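Side-chain contact in oxidoreductase, Gfo/Idh/MocA family (Vibrio cholerae, PDB 1XEA), which probably catalyses an NAD(P)-dependent oxidation or reduction of an as yet unidentified substrate: residues 18-23 with 261-266. Residues are numbered along the deposited sequence; the frame is centred on the assembly and turned at random.
Sequences YLPVLA and PMLASK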
loop_
_atom_site.group_PDB
_atom_site.type_symbol
_atom_site.label_atom_id
_atom_site.label_comp_id
_atom_site.label_asym_id
_atom_site.label_seq_id
_atom_site.Cartn_x
_atom_site.Cartn_y
_atom_site.Cartn_z
ATOM N N TYR A 18 -5.701 -19.247 -24.071
ATOM C CA TYR A 18 -6.722 -19.566 -25.061
ATOM C C TYR A 18 -7.414 -20.916 -24.880
ATOM O O TYR A 18 -8.618 -20.977 -24.616
ATOM C CB TYR A 18 -6.120 -19.452 -26.456
ATOM C CG TYR A 18 -5.721 -18.041 -26.794
ATOM C CD1 TYR A 18 -4.388 -17.694 -26.935
ATOM C CD2 TYR A 18 -6.685 -17.053 -26.999
ATOM C CE1 TYR A 18 -4.019 -16.399 -27.282
ATOM C CE2 TYR A 18 -6.330 -15.751 -27.347
ATOM C CZ TYR A 18 -4.993 -15.432 -27.491
ATOM O OH TYR A 18 -4.624 -14.160 -27.877
ATOM N N LEU A 19 -6.655 -21.993 -25.014
ATOM C CA LEU A 19 -7.223 -23.323 -24.870
ATOM C C LEU A 19 -8.079 -23.454 -23.608
ATOM O O LEU A 19 -9.250 -23.841 -23.684
ATOM C CB LEU A 19 -6.113 -24.370 -24.862
ATOM C CG LEU A 19 -6.410 -25.605 -25.706
ATOM C CD1 LEU A 19 -5.285 -26.601 -25.512
ATOM C CD2 LEU A 19 -7.740 -26.220 -25.310
ATOM N N PRO A 20 -7.517 -23.117 -22.432
ATOM C CA PRO A 20 -8.320 -23.235 -21.217
ATOM C C PRO A 20 -9.598 -22.397 -21.215
ATOM O O PRO A 20 -10.609 -22.801 -20.641
ATOM C CB PRO A 20 -7.336 -22.840 -20.113
ATOM C CG PRO A 20 -6.359 -21.960 -20.801
ATOM C CD PRO A 20 -6.157 -22.645 -22.114
ATOM N N VAL A 21 -9.568 -21.240 -21.863
ATOM C CA VAL A 21 -10.751 -20.392 -21.904
ATOM C C VAL A 21 -11.766 -20.936 -22.887
ATOM O O VAL A 21 -12.949 -20.951 -22.602
ATOM C CB VAL A 21 -10.400 -18.949 -22.313
ATOM C CG1 VAL A 21 -11.665 -18.164 -22.611
ATOM C CG2 VAL A 21 -9.618 -18.285 -21.212
ATOM N N LEU A 22 -11.305 -21.387 -24.044
ATOM C CA LEU A 22 -12.220 -21.907 -25.036
ATOM C C LEU A 22 -12.828 -23.245 -24.693
ATOM O O LEU A 22 -14.028 -23.437 -24.863
ATOM C CB LEU A 22 -11.522 -22.015 -26.373
ATOM C CG LEU A 22 -11.760 -20.808 -27.275
ATOM C CD1 LEU A 22 -11.307 -19.518 -26.608
ATOM C CD2 LEU A 22 -11.009 -21.040 -28.561
ATOM N N ALA A 23 -11.999 -24.170 -24.219
ATOM C CA ALA A 23 -12.457 -25.517 -23.866
ATOM C C ALA A 23 -13.547 -25.480 -22.806
ATOM O O ALA A 23 -14.179 -26.488 -22.510
ATOM C CB ALA A 23 -11.287 -26.346 -23.376
ATOM N N PRO A 261 -12.107 -15.175 -12.462
ATOM C CA PRO A 261 -10.985 -16.004 -12.915
ATOM C C PRO A 261 -9.787 -15.183 -13.395
ATOM O O PRO A 261 -9.953 -14.109 -13.961
ATOM C CB PRO A 261 -11.611 -16.883 -14.007
ATOM C CG PRO A 261 -12.821 -16.123 -14.432
ATOM C CD PRO A 261 -13.347 -15.542 -13.159
HETATM N N MSE A 262 -8.588 -15.696 -13.132
HETATM C CA MSE A 262 -7.338 -15.036 -13.493
HETATM C C MSE A 262 -7.269 -14.662 -14.961
HETATM O O MSE A 262 -6.959 -13.519 -15.301
HETATM C CB MSE A 262 -6.161 -15.943 -13.117
HETATM C CG MSE A 262 -4.770 -15.414 -13.429
HETATM SE SE MSE A 262 -4.172 -15.811 -15.213
HETATM C CE MSE A 262 -4.069 -17.733 -15.062
ATOM N N LEU A 263 -7.551 -15.610 -15.844
ATOM C CA LEU A 263 -7.492 -15.291 -17.263
ATOM C C LEU A 263 -8.463 -14.157 -17.601
ATOM O O LEU A 263 -8.133 -13.267 -18.395
ATOM C CB LEU A 263 -7.781 -16.537 -18.117
ATOM C CG LEU A 263 -6.637 -17.572 -18.225
ATOM C CD1 LEU A 263 -7.063 -18.712 -19.153
ATOM C CD2 LEU A 263 -5.357 -16.905 -18.763
ATOM N N ALA A 264 -9.645 -14.174 -16.981
ATOM C CA ALA A 264 -10.668 -13.148 -17.215
ATOM C C ALA A 264 -10.174 -11.773 -16.823
ATOM O O ALA A 264 -10.426 -10.776 -17.520
ATOM C CB ALA A 264 -11.926 -13.469 -16.436
ATOM N N SER A 265 -9.482 -11.716 -15.693
ATOM C CA SER A 265 -8.961 -10.439 -15.232
ATOM C C SER A 265 -7.950 -9.921 -16.262
ATOM O O SER A 265 -7.804 -8.709 -16.439
ATOM C CB SER A 265 -8.292 -10.583 -13.874
ATOM O OG SER A 265 -6.958 -10.983 -14.028
ATOM N N LYS A 266 -7.263 -10.838 -16.945
ATOM C CA LYS A 266 -6.303 -10.438 -17.962
ATOM C C LYS A 266 -6.993 -10.171 -19.292
ATOM O O LYS A 266 -6.356 -10.136 -20.348
ATOM C CB LYS A 266 -5.228 -11.495 -18.147
ATOM C CG LYS A 266 -4.365 -11.719 -16.930
ATOM C CD LYS A 266 -3.016 -12.332 -17.324
ATOM C CE LYS A 266 -2.286 -12.830 -16.101
ATOM N NZ LYS A 266 -2.157 -11.786 -15.071
#
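The first helix of the Rossmann fold, 12-22, which follows strand 3-8 and a Gly-rich turn consistent with dinucleotide binding, meets the one-turn helix 262-265 through P20, V21 and L263. That short helix comes after the last strand of the large mixed sheet and just before helix 268-281, so the contact joins the N-terminal nucleotide-binding domain to a part of the chain more than 230 residues further on. It is a small, wholly apolar patch, burying 113 Å² in all, and the backbones stay well apart: the nearest CA atoms, those of V21 and L263, are 7.6 Å from each other.

L263 bridges the gap with one branch. Its CG lies anti to its own carbonyl carbon (chi1 -76°) and the chain is extended beyond it (chi2 -178°), which carries CD1 out to the surface of helix 12-22. There CD1 meets the side chains of two successive residues, CG of P20 at 3.7 Å and CG2 of V21, the nearer of the two. The proline ring and the leucine cross at about a right angle, with the ring presenting its CG corner to the methyl group. A17, one turn earlier on the same helix, also touches L263, and W259 of the second subunit packs on it, so the leucine sits where the domain surface and the subunit interface come together. V21 also rests on D269 of helix 268-281.

Within 262-265, S265 OG donates to M262 O over 2.8 Å, lying in the plane of that carbonyl and using one of its lone pairs; the same oxygen also accepts a hydrogen bond from the backbone N of K266. V21 CG2, held anti to its own carbonyl carbon by chi1 169°, reaches L263 CB at 4.0 Å as well as CD1.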